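Local structure of cytochrome c552 (Thermochromatium tepidum, 5ZE8) at residues 316-321 with 405-410; 241-246 with 312-317; 84-89 with 110-115. The protein carries five hemes c on one chain and probably transfers electrons at low potential in a thermophilic purple sulfur photosynthetic bacterium. All blocks are in the same frame, centred on the assembly; numbering follows the deposited sequence.

Interaction 1 of 3, residues 316-321 with 405-410; sequences APFRNL and NLLWPS. With HEC (heme c), chain C.
N320 and N405 form an antiparallel hydrogen-bonded pair where strands 320-328 and 397-405 meet, with both main-chain bonds made: N320 N to N405 O (3.1 Å) and N405 N to N320 O (2.9 Å). N320 O takes a second proton from N405 ND2 at 3.2 Å; that donor comes from well above the plane of the carbonyl, although the oxygen lies in the plane of the N405 amide. The N320 side chain folds back along its own segment toward the type I turn (A316 to R319) before the strand, CG between the backbone N and the carbonyl carbon (chi1 67°), which lets ND2 give a bond to F318 O in the amide plane and a weak one to L407 O.

R319 has every nitrogen engaged. NH2 divides between L406 O (3.0 Å) and the propionate oxygen O2A of the chain C heme (2.9 Å), NH1 goes to the same O2A, and NE bonds a propionate of the chain F heme. L406 CD2 lies over the centre of one guanidinium face, with A316 CB toward the rim of the other.

W408 NE1 donates to water 1 (3.0 Å), which also lies within bonding distance of P317 O and R319 O. F318 CA sits over the five-membered ring of W408, and the F318 ring turns its edge to the six-membered ring, planes at 90°. A316 N binds O2D of the chain C heme. This is a propionate-binding site built at the end of an antiparallel sheet, with one arginine bridging two hemes.

Interaction 2 of 3, residues 241-246 with 312-317; sequences CQTGKE and MPTGAP. With HEC (heme c), chain F.
C241 and G315 bring their backbones together at a CA to CA distance of 4.8 Å, and the direct main-chain contact is a CA-H...O approach from C241 CA to G315 O (3.4 Å, 146° at the hydrogen), at a glycine whose positive phi of 86° suits that residue type.

The main direct side-chain link is T314. Its OG1, swung opposite the backbone N (chi1 -159°), donates to E246 OE1 at 2.6 Å, meeting that oxygen on its syn side but tilted out of the carboxylate plane. T243 OG1 lies 2.8 Å from T314 OG1, the two side chains crossing at about a right angle; where the T243 proton points is not settled, because another acceptor is in reach. The hydroxyl of T314 is therefore pinned between a carboxylate and a second hydroxyl, while its methyl CG2 turns to the chain F heme, 3.6 Å from CBA.

E246 has further partners: OE1 also accepts from A311 N, and OE2 makes a salt bridge to R377, whose NH1 bonds P313 O too. These positive and N-H neighbours would be expected to favour the ionised carboxylate. Two waters complete the seam. Water 2 accepts from Q242 N (2.8 Å) and G315 N (3.1 Å) and lies beside E246 OE2; water 3 lies 3.0 Å from G315 O and takes only a weak bond from Q242 NE2.

In the fold, the first turn of helix 243-250, which follows strand 239-241 with Q242 at the N-cap position, meets the loop joining strands 297-306 and 320-328. Y354 of strand 351-357 touches both Q242 and P317, and L321 of strand 320-328 packs on M312 and P313.

Interaction 3 of 3, residues 84-89 with 110-115; sequences TAEGMV and DQTTKL
The flat group of this contact is the carboxylate of E86, whose two oxygens take all its bonds. On the syn side OE2 receives T112 OG1 at 2.6 Å, and OE1 receives T113 N at 3.1 Å; these donors stand 26° and 32° out of the carboxylate plane. The anti lone pair of OE1 takes G87 N, 2.8 Å away in its own loop, and water 4 also donates to OE1. The chain reaches these donors by bending at chi2 (57°).

T113 OG1 serves both directions: it donates to A85 O at 2.7 Å, lined up with a lone pair of that carbonyl, and accepts M88 N at 3.0 Å. T112 OG1, besides giving its proton to E86, accepts K114 N, which makes an ST turn just after the Schellman motif that closes helix 105-109. K114 NZ donates to T84 O (3.0 Å) and forms a salt bridge with D116.

Every bond between the two segments thus involves a side chain, hydroxyl, carboxylate or lysine; a backbone bond between L115 and P83 joins the same loops alongside. Four donors on one carboxylate, two of them peptide N-H groups, would be expected to favour its ionised form.

How the interactions relate
Interactions 1 and 2 are neighbours, with centres 12 Å apart, and share A316 and P317. They touch directly where R319 CB packs 3.6 Å from P313 CG. Both adjoin heme propionates: R319 NE of interaction 1 hydrogen-bonds O1A of the chain F heme, the same heme that T314 of interaction 2 meets, so the two contacts together line the region between the chain C and chain F hemes. Interaction 3 stands apart, in the part of the chain related to cytochrome c554; its nearest atoms are about 16 Å from interaction 1 and 18 Å from interaction 2. The M88 side chain remains about 11 Å from a heme, consistent with loop joining rather than heme binding.

Interaction 1 of 3, residues 316-321 with 405-410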
loop_
_atom_site.group_PDB
_atom_site.type_symbol
_atom_site.label_atom_id
_atom_site.label_comp_id
_atom_site.label_asym_id
_atom_site.label_seq_id
_atom_site.Cartn_x
_atom_site.Cartn_y
_atom_site.Cartn_z
ATOM N N ALA A 316 1.637 -1.521 -5.725
ATOM C CA ALA A 316 1.125 -1.337 -7.070
ATOM C C ALA A 316 2.229 -1.081 -8.053
ATOM O O ALA A 316 3.247 -0.444 -7.764
ATOM C CB ALA A 316 0.124 -0.188 -7.082
ATOM N N PRO A 317 2.065 -1.654 -9.263
ATOM C CA PRO A 317 3.183 -1.683 -10.181
ATOM C C PRO A 317 3.533 -0.325 -10.750
ATOM O O PRO A 317 4.652 -0.144 -11.232
ATOM C CB PRO A 317 2.691 -2.647 -11.270
ATOM C CG PRO A 317 1.219 -2.541 -11.211
ATOM C CD PRO A 317 0.985 -2.550 -9.712
ATOM N N PHE A 318 2.608 0.636 -10.559
ATOM C CA PHE A 318 2.826 1.943 -11.153
ATOM C C PHE A 318 3.492 2.955 -10.203
ATOM O O PHE A 318 3.724 4.076 -10.623
ATOM C CB PHE A 318 1.640 2.591 -11.725
ATOM C CG PHE A 318 0.397 1.998 -11.299
ATOM C CD1 PHE A 318 -0.100 2.280 -10.019
ATOM C CD2 PHE A 318 -0.243 1.117 -12.125
ATOM C CE1 PHE A 318 -1.294 1.676 -9.610
ATOM C CE2 PHE A 318 -1.434 0.469 -11.704
ATOM C CZ PHE A 318 -1.943 0.744 -10.437
ATOM N N ARG A 319 3.739 2.549 -8.955
ATOM C CA ARG A 319 4.463 3.401 -8.102
ATOM C C ARG A 319 5.885 3.626 -8.663
ATOM O O ARG A 319 6.554 2.715 -9.164
ATOM C CB ARG A 319 4.622 2.791 -6.714
ATOM C CG ARG A 319 3.391 2.421 -5.966
ATOM C CD ARG A 319 2.440 3.586 -5.851
ATOM N NE ARG A 319 1.403 3.331 -4.856
ATOM C CZ ARG A 319 0.096 3.440 -5.027
ATOM N NH1 ARG A 319 -0.705 3.192 -4.005
ATOM N NH2 ARG A 319 -0.415 3.740 -6.248
ATOM N N ASN A 320 6.337 4.855 -8.499
ATOM C CA ASN A 320 7.669 5.205 -8.955
ATOM C C ASN A 320 8.280 6.378 -8.260
ATOM O O ASN A 320 7.578 7.262 -7.814
ATOM C CB ASN A 320 7.649 5.410 -10.465
ATOM C CG ASN A 320 6.839 6.611 -10.880
ATOM O OD1 ASN A 320 7.388 7.705 -10.974
ATOM N ND2 ASN A 320 5.508 6.428 -11.068
ATOM N N LEU A 321 9.593 6.413 -8.175
ATOM C CA LEU A 321 10.323 7.601 -7.703
ATOM C C LEU A 321 11.229 8.115 -8.772
ATOM O O LEU A 321 11.634 7.383 -9.718
ATOM C CB LEU A 321 11.248 7.257 -6.554
ATOM C CG LEU A 321 10.940 6.118 -5.607
ATOM C CD1 LEU A 321 12.072 5.823 -4.625
ATOM C CD2 LEU A 321 9.650 6.427 -4.895
ATOM N N ASN A 405 5.693 9.091 -6.682
ATOM C CA ASN A 405 4.515 9.225 -7.539
ATOM C C ASN A 405 3.639 7.978 -7.432
ATOM O O ASN A 405 4.152 6.865 -7.615
ATOM C CB ASN A 405 4.987 9.308 -8.955
ATOM C CG ASN A 405 5.940 10.471 -9.193
ATOM O OD1 ASN A 405 5.496 11.567 -9.404
ATOM N ND2 ASN A 405 7.227 10.235 -8.977
ATOM N N LEU A 406 2.333 8.160 -7.138
ATOM C CA LEU A 406 1.363 7.058 -7.144
ATOM C C LEU A 406 1.207 6.330 -8.475
ATOM O O LEU A 406 0.898 5.151 -8.494
ATOM C CB LEU A 406 -0.005 7.577 -6.706
ATOM C CG LEU A 406 -0.082 7.986 -5.220
ATOM C CD1 LEU A 406 -1.461 8.666 -5.000
ATOM C CD2 LEU A 406 0.025 6.842 -4.239
ATOM N N LEU A 407 1.424 7.051 -9.583
ATOM C CA LEU A 407 1.207 6.529 -10.926
ATOM C C LEU A 407 2.325 6.849 -11.870
ATOM O O LEU A 407 2.977 7.849 -11.721
ATOM C CB LEU A 407 -0.080 7.118 -11.500
ATOM C CG LEU A 407 -1.386 6.827 -10.767
ATOM C CD1 LEU A 407 -2.522 7.701 -11.344
ATOM C CD2 LEU A 407 -1.680 5.358 -10.909
ATOM N N TRP A 408 2.539 6.009 -12.859
ATOM C CA TRP A 408 3.483 6.289 -13.915
ATOM C C TRP A 408 3.153 7.571 -14.638
ATOM O O TRP A 408 2.002 7.913 -14.778
ATOM C CB TRP A 408 3.418 5.185 -14.991
ATOM C CG TRP A 408 3.956 3.810 -14.614
ATOM C CD1 TRP A 408 5.011 3.536 -13.833
ATOM C CD2 TRP A 408 3.409 2.544 -15.017
ATOM N NE1 TRP A 408 5.199 2.165 -13.696
ATOM C CE2 TRP A 408 4.246 1.532 -14.455
ATOM C CE3 TRP A 408 2.298 2.175 -15.817
ATOM C CZ2 TRP A 408 4.005 0.201 -14.597
ATOM C CZ3 TRP A 408 2.064 0.827 -15.955
ATOM C CH2 TRP A 408 2.888 -0.140 -15.305
ATOM N N PRO A 409 4.186 8.203 -15.226
ATOM C CA PRO A 409 3.944 9.492 -15.920
ATOM C C PRO A 409 2.980 9.358 -17.099
ATOM O O PRO A 409 2.166 10.235 -17.274
ATOM C CB PRO A 409 5.339 9.925 -16.325
ATOM C CG PRO A 409 6.206 8.754 -16.229
ATOM C CD PRO A 409 5.606 7.858 -15.160
ATOM N N SER A 410 3.041 8.245 -17.827
ATOM C CA SER A 410 2.105 7.913 -18.899
ATOM C C SER A 410 0.670 7.997 -18.398
ATOM O O SER A 410 -0.212 8.533 -19.069
ATOM C CB SER A 410 2.353 6.542 -19.543
ATOM O OG SER A 410 2.234 5.424 -18.626
HETATM FE FE HEC C . -5.728 -3.400 -6.248
HETATM C CHA HEC C . -3.951 -0.686 -5.081
HETATM C CHB HEC C . -6.743 -1.543 -8.905
HETATM C CHC HEC C . -7.189 -6.097 -7.586
HETATM C CHD HEC C . -4.712 -5.262 -3.611
HETATM N NA HEC C . -5.437 -1.572 -6.916
HETATM C C1A HEC C . -4.666 -0.555 -6.269
HETATM C C2A HEC C . -4.535 0.601 -7.116
HETATM C C3A HEC C . -5.280 0.363 -8.193
HETATM C C4A HEC C . -5.809 -0.959 -8.071
HETATM C CMA HEC C . -5.484 1.244 -9.384
HETATM C CAA HEC C . -3.867 1.878 -6.773
HETATM C CBA HEC C . -4.845 2.693 -5.882
HETATM C CGA HEC C . -4.379 4.015 -5.361
HETATM O O1A HEC C . -5.137 4.821 -4.703
HETATM O O2A HEC C . -3.183 4.417 -5.535
HETATM N NB HEC C . -6.854 -3.700 -7.922
HETATM C C1B HEC C . -7.210 -2.820 -8.832
HETATM C C2B HEC C . -8.118 -3.436 -9.746
HETATM C C3B HEC C . -8.243 -4.758 -9.473
HETATM C C4B HEC C . -7.376 -4.922 -8.271
HETATM C CMB HEC C . -8.745 -2.696 -10.881
HETATM C CAB HEC C . -8.979 -5.842 -10.133
HETATM C CBB HEC C . -8.885 -5.907 -11.545
HETATM N NC HEC C . -5.896 -5.303 -5.719
HETATM C C1C HEC C . -6.501 -6.365 -6.431
HETATM C C2C HEC C . -6.372 -7.607 -5.755
HETATM C C3C HEC C . -5.714 -7.356 -4.574
HETATM C C4C HEC C . -5.445 -5.917 -4.580
HETATM C CMC HEC C . -6.945 -8.900 -6.210
HETATM C CAC HEC C . -5.334 -8.295 -3.502
HETATM C CBC HEC C . -4.572 -9.419 -3.926
HETATM N ND HEC C . -4.647 -3.035 -4.665
HETATM C C1D HEC C . -4.342 -3.882 -3.649
HETATM C C2D HEC C . -3.486 -3.274 -2.663
HETATM C C3D HEC C . -3.219 -2.043 -3.094
HETATM C C4D HEC C . -3.951 -1.887 -4.357
HETATM C CMD HEC C . -2.947 -3.962 -1.455
HETATM C CAD HEC C . -2.371 -0.973 -2.392
HETATM C CBD HEC C . -1.014 -1.105 -2.998
HETATM C CGD HEC C . -0.012 -0.066 -2.492
HETATM O O1D HEC C . -0.221 0.637 -1.541
HETATM O O2D HEC C . 1.074 0.113 -3.142
HETATM O O HOH W 1 6.814 1.308 -11.307
#

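Interaction 2 of 3, residues 241-246 with 312-317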
loop_
_atom_site.group_PDB
_atom_site.type_symbol
_atom_site.label_atom_id
_atom_site.label_comp_id
_atom_site.label_asym_id
_atom_site.label_seq_id
_atom_site.Cartn_x
_atom_site.Cartn_y
_atom_site.Cartn_z
ATOM N N CYS A 241 2.067 -6.833 -8.304
ATOM C CA CYS A 241 2.388 -6.435 -6.876
ATOM C C CYS A 241 3.136 -7.610 -6.273
ATOM O O CYS A 241 2.758 -8.771 -6.482
ATOM C CB CYS A 241 1.133 -6.193 -5.992
ATOM S SG CYS A 241 1.371 -6.644 -4.201
ATOM N N GLN A 242 4.198 -7.369 -5.504
ATOM C CA GLN A 242 5.018 -8.505 -5.056
ATOM C C GLN A 242 5.737 -8.177 -3.748
ATOM O O GLN A 242 6.872 -8.635 -3.486
ATOM C CB GLN A 242 5.984 -8.923 -6.153
ATOM C CG GLN A 242 6.923 -7.799 -6.611
ATOM C CD GLN A 242 7.381 -7.927 -8.080
ATOM O OE1 GLN A 242 7.897 -8.956 -8.472
ATOM N NE2 GLN A 242 7.235 -6.844 -8.858
ATOM N N THR A 243 4.989 -7.512 -2.911
ATOM C CA THR A 243 5.512 -7.078 -1.577
ATOM C C THR A 243 5.962 -8.317 -0.771
ATOM O O THR A 243 7.003 -8.290 -0.097
ATOM C CB THR A 243 4.450 -6.336 -0.766
ATOM O OG1 THR A 243 4.003 -5.212 -1.470
ATOM C CG2 THR A 243 4.979 -5.866 0.635
ATOM N N GLY A 244 5.238 -9.420 -0.828
ATOM C CA GLY A 244 5.768 -10.693 -0.193
ATOM C C GLY A 244 7.010 -11.346 -0.702
ATOM O O GLY A 244 7.839 -11.779 0.106
ATOM N N LYS A 245 7.221 -11.412 -2.026
ATOM C CA LYS A 245 8.447 -11.965 -2.560
ATOM C C LYS A 245 9.537 -11.029 -2.197
ATOM O O LYS A 245 10.664 -11.472 -1.923
ATOM C CB LYS A 245 8.323 -12.111 -4.100
ATOM C CG LYS A 245 9.497 -12.764 -4.864
ATOM C CD LYS A 245 9.170 -13.062 -6.354
ATOM C CE LYS A 245 7.698 -13.396 -6.599
ATOM N NZ LYS A 245 7.429 -13.861 -7.973
ATOM N N GLU A 246 9.290 -9.709 -2.208
ATOM C CA GLU A 246 10.373 -8.808 -1.811
ATOM C C GLU A 246 10.789 -9.030 -0.357
ATOM O O GLU A 246 11.981 -9.165 -0.032
ATOM C CB GLU A 246 9.977 -7.342 -1.980
ATOM C CG GLU A 246 9.652 -6.942 -3.433
ATOM C CD GLU A 246 8.711 -5.763 -3.565
ATOM O OE1 GLU A 246 8.494 -5.076 -2.548
ATOM O OE2 GLU A 246 8.207 -5.499 -4.712
ATOM N N MET A 312 11.297 -0.280 -2.314
ATOM C CA MET A 312 10.810 1.052 -2.218
ATOM C C MET A 312 10.768 1.623 -3.623
ATOM O O MET A 312 11.832 1.856 -4.178
ATOM C CB MET A 312 11.662 1.938 -1.326
ATOM C CG MET A 312 11.340 3.413 -1.340
ATOM S SD MET A 312 9.634 3.871 -1.114
ATOM C CE MET A 312 9.688 5.689 -1.063
ATOM N N PRO A 313 9.600 1.833 -4.221
ATOM C CA PRO A 313 8.283 1.659 -3.666
ATOM C C PRO A 313 7.706 0.280 -3.911
ATOM O O PRO A 313 7.666 -0.235 -5.063
ATOM C CB PRO A 313 7.468 2.731 -4.416
ATOM C CG PRO A 313 8.120 2.741 -5.806
ATOM C CD PRO A 313 9.551 2.504 -5.542
ATOM N N THR A 314 7.145 -0.314 -2.872
ATOM C CA THR A 314 6.471 -1.595 -3.012
ATOM C C THR A 314 5.011 -1.416 -3.453
ATOM O O THR A 314 4.477 -0.316 -3.487
ATOM C CB THR A 314 6.555 -2.402 -1.705
ATOM O OG1 THR A 314 6.337 -3.796 -1.975
ATOM C CG2 THR A 314 5.618 -1.868 -0.624
ATOM N N GLY A 315 4.349 -2.541 -3.708
ATOM C CA GLY A 315 2.938 -2.630 -3.995
ATOM C C GLY A 315 2.563 -2.428 -5.464
ATOM O O GLY A 315 3.025 -3.178 -6.303
ATOM N N ALA A 316 1.637 -1.521 -5.725
ATOM C CA ALA A 316 1.125 -1.337 -7.070
ATOM C C ALA A 316 2.229 -1.081 -8.053
ATOM O O ALA A 316 3.247 -0.444 -7.764
ATOM C CB ALA A 316 0.124 -0.188 -7.082
ATOM N N PRO A 317 2.065 -1.654 -9.263
ATOM C CA PRO A 317 3.183 -1.683 -10.181
ATOM C C PRO A 317 3.533 -0.325 -10.750
ATOM O O PRO A 317 4.652 -0.144 -11.232
ATOM C CB PRO A 317 2.691 -2.647 -11.270
ATOM C CG PRO A 317 1.219 -2.541 -11.211
ATOM C CD PRO A 317 0.985 -2.550 -9.712
HETATM FE FE HEC F . 5.661 -1.461 4.589
HETATM C CHA HEC F . 5.089 1.286 2.774
HETATM C CHB HEC F . 3.037 -3.075 3.102
HETATM C CHC HEC F . 6.406 -4.338 6.313
HETATM C CHD HEC F . 7.956 0.265 6.459
HETATM N NA HEC F . 4.319 -1.025 3.194
HETATM C C1A HEC F . 4.288 0.198 2.493
HETATM C C2A HEC F . 3.214 0.183 1.540
HETATM C C3A HEC F . 2.643 -1.055 1.681
HETATM C C4A HEC F . 3.315 -1.797 2.684
HETATM C CMA HEC F . 1.477 -1.641 0.878
HETATM C CAA HEC F . 2.869 1.296 0.521
HETATM C CBA HEC F . 3.738 1.200 -0.728
HETATM C CGA HEC F . 3.458 2.239 -1.783
HETATM O O1A HEC F . 2.497 2.105 -2.578
HETATM O O2A HEC F . 4.221 3.254 -1.820
HETATM N NB HEC F . 4.892 -3.345 4.717
HETATM C C1B HEC F . 3.769 -3.748 4.047
HETATM C C2B HEC F . 3.484 -5.102 4.370
HETATM C C3B HEC F . 4.437 -5.544 5.284
HETATM C C4B HEC F . 5.329 -4.376 5.460
HETATM C CMB HEC F . 2.361 -5.977 3.795
HETATM C CAB HEC F . 4.720 -6.866 5.872
HETATM C CBB HEC F . 4.895 -7.904 4.944
HETATM N NC HEC F . 6.939 -1.944 6.090
HETATM C C1C HEC F . 7.094 -3.192 6.610
HETATM C C2C HEC F . 7.979 -3.074 7.731
HETATM C C3C HEC F . 8.413 -1.781 7.836
HETATM C C4C HEC F . 7.775 -1.073 6.744
HETATM C CMC HEC F . 8.319 -4.212 8.691
HETATM C CAC HEC F . 9.370 -1.094 8.799
HETATM C CBC HEC F . 10.651 -1.667 8.950
HETATM N ND HEC F . 6.394 0.337 4.551
HETATM C C1D HEC F . 7.276 0.939 5.441
HETATM C C2D HEC F . 7.438 2.382 5.163
HETATM C C3D HEC F . 6.669 2.700 4.105
HETATM C C4D HEC F . 6.036 1.387 3.780
HETATM C CMD HEC F . 8.344 3.288 5.909
HETATM C CAD HEC F . 6.447 4.017 3.425
HETATM C CBD HEC F . 6.851 3.975 1.971
HETATM C CGD HEC F . 5.725 4.015 0.951
HETATM O O1D HEC F . 4.589 4.362 1.267
HETATM O O2D HEC F . 6.045 3.699 -0.185
HETATM O O HOH W 2 5.542 -4.958 -5.164
HETATM O O HOH W 3 5.486 -4.073 -7.781
#

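Interaction 3 of 3, residues 84-89 with 110-115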
loop_
_atom_site.group_PDB
_atom_site.type_symbol
_atom_site.label_atom_id
_atom_site.label_comp_id
_atom_site.label_asym_id
_atom_site.label_seq_id
_atom_site.Cartn_x
_atom_site.Cartn_y
_atom_site.Cartn_z
ATOM N N THR A 84 -21.684 0.372 -8.919
ATOM C CA THR A 84 -23.050 0.447 -8.397
ATOM C C THR A 84 -23.974 -0.564 -9.093
ATOM O O THR A 84 -25.174 -0.502 -8.880
ATOM C CB THR A 84 -23.664 1.795 -8.577
ATOM O OG1 THR A 84 -23.636 2.092 -9.959
ATOM C CG2 THR A 84 -22.900 2.814 -7.804
ATOM N N ALA A 85 -23.410 -1.507 -9.823
ATOM C CA ALA A 85 -24.184 -2.534 -10.547
ATOM C C ALA A 85 -23.990 -3.929 -9.925
ATOM O O ALA A 85 -22.832 -4.308 -9.683
ATOM C CB ALA A 85 -23.864 -2.512 -12.012
ATOM N N GLU A 86 -25.086 -4.706 -9.794
ATOM C CA GLU A 86 -24.992 -6.144 -9.511
ATOM C C GLU A 86 -24.589 -6.924 -10.745
ATOM O O GLU A 86 -24.784 -6.458 -11.905
ATOM C CB GLU A 86 -26.322 -6.697 -8.934
ATOM C CG GLU A 86 -26.248 -8.130 -8.429
ATOM C CD GLU A 86 -25.186 -8.344 -7.347
ATOM O OE1 GLU A 86 -24.011 -8.630 -7.724
ATOM O OE2 GLU A 86 -25.570 -8.239 -6.149
ATOM N N GLY A 87 -23.933 -8.074 -10.513
ATOM C CA GLY A 87 -23.608 -9.024 -11.585
ATOM C C GLY A 87 -22.518 -8.650 -12.492
ATOM O O GLY A 87 -22.341 -9.195 -13.589
ATOM N N MET A 88 -21.675 -7.697 -12.046
ATOM C CA MET A 88 -20.527 -7.358 -12.838
ATOM C C MET A 88 -19.481 -8.497 -12.819
ATOM O O MET A 88 -19.425 -9.312 -11.896
ATOM C CB MET A 88 -19.877 -6.093 -12.332
ATOM C CG MET A 88 -20.697 -4.838 -12.432
ATOM S SD MET A 88 -21.092 -4.353 -14.147
ATOM C CE MET A 88 -22.568 -5.333 -14.478
ATOM N N VAL A 89 -18.731 -8.563 -13.919
ATOM C CA VAL A 89 -17.620 -9.513 -14.108
ATOM C C VAL A 89 -16.450 -8.770 -14.693
ATOM O O VAL A 89 -16.591 -7.712 -15.283
ATOM C CB VAL A 89 -17.996 -10.768 -14.987
ATOM C CG1 VAL A 89 -19.139 -11.495 -14.388
ATOM C CG2 VAL A 89 -18.295 -10.290 -16.405
ATOM N N ASP A 110 -20.147 -11.933 0.308
ATOM C CA ASP A 110 -21.565 -12.073 0.020
ATOM C C ASP A 110 -21.848 -12.292 -1.471
ATOM O O ASP A 110 -23.033 -12.326 -1.906
ATOM C CB ASP A 110 -22.307 -10.801 0.518
ATOM C CG ASP A 110 -22.506 -10.796 1.981
ATOM O OD1 ASP A 110 -22.239 -11.852 2.638
ATOM O OD2 ASP A 110 -22.819 -9.692 2.528
ATOM N N GLN A 111 -20.802 -12.531 -2.289
ATOM C CA GLN A 111 -20.975 -12.731 -3.764
ATOM C C GLN A 111 -21.786 -11.624 -4.412
ATOM O O GLN A 111 -22.697 -11.907 -5.246
ATOM C CB GLN A 111 -21.572 -14.130 -4.112
ATOM C CG GLN A 111 -21.236 -14.684 -5.520
ATOM C CD GLN A 111 -19.819 -15.136 -5.738
ATOM O OE1 GLN A 111 -19.391 -15.230 -6.923
ATOM N NE2 GLN A 111 -19.090 -15.457 -4.704
ATOM N N THR A 112 -21.459 -10.378 -4.118
ATOM C CA THR A 112 -22.132 -9.228 -4.747
ATOM C C THR A 112 -21.145 -8.199 -5.264
ATOM O O THR A 112 -20.062 -8.037 -4.636
ATOM C CB THR A 112 -23.112 -8.563 -3.780
ATOM O OG1 THR A 112 -23.813 -7.487 -4.453
ATOM C CG2 THR A 112 -22.464 -7.991 -2.560
ATOM N N THR A 113 -21.502 -7.543 -6.352
ATOM C CA THR A 113 -20.694 -6.523 -6.981
ATOM C C THR A 113 -21.304 -5.136 -6.816
ATOM O O THR A 113 -20.700 -4.166 -7.247
ATOM C CB THR A 113 -20.346 -6.800 -8.459
ATOM O OG1 THR A 113 -21.547 -6.676 -9.276
ATOM C CG2 THR A 113 -19.834 -8.196 -8.609
ATOM N N LYS A 114 -22.444 -5.045 -6.141
ATOM C CA LYS A 114 -23.112 -3.746 -5.987
ATOM C C LYS A 114 -22.673 -3.107 -4.698
ATOM O O LYS A 114 -23.196 -3.385 -3.628
ATOM C CB LYS A 114 -24.662 -3.945 -6.016
ATOM C CG LYS A 114 -25.356 -2.580 -6.006
ATOM C CD LYS A 114 -26.823 -2.722 -6.363
ATOM C CE LYS A 114 -27.627 -1.462 -5.999
ATOM N NZ LYS A 114 -27.053 -0.246 -6.567
ATOM N N LEU A 115 -21.621 -2.316 -4.845
ATOM C CA LEU A 115 -20.841 -1.895 -3.673
ATOM C C LEU A 115 -21.558 -0.827 -2.873
ATOM O O LEU A 115 -21.184 -0.581 -1.726
ATOM C CB LEU A 115 -19.480 -1.399 -4.137
ATOM C CG LEU A 115 -18.653 -2.460 -4.876
ATOM C CD1 LEU A 115 -17.309 -1.891 -5.264
ATOM C CD2 LEU A 115 -18.580 -3.790 -4.109
HETATM O O HOH W 4 -22.448 -11.048 -8.481
#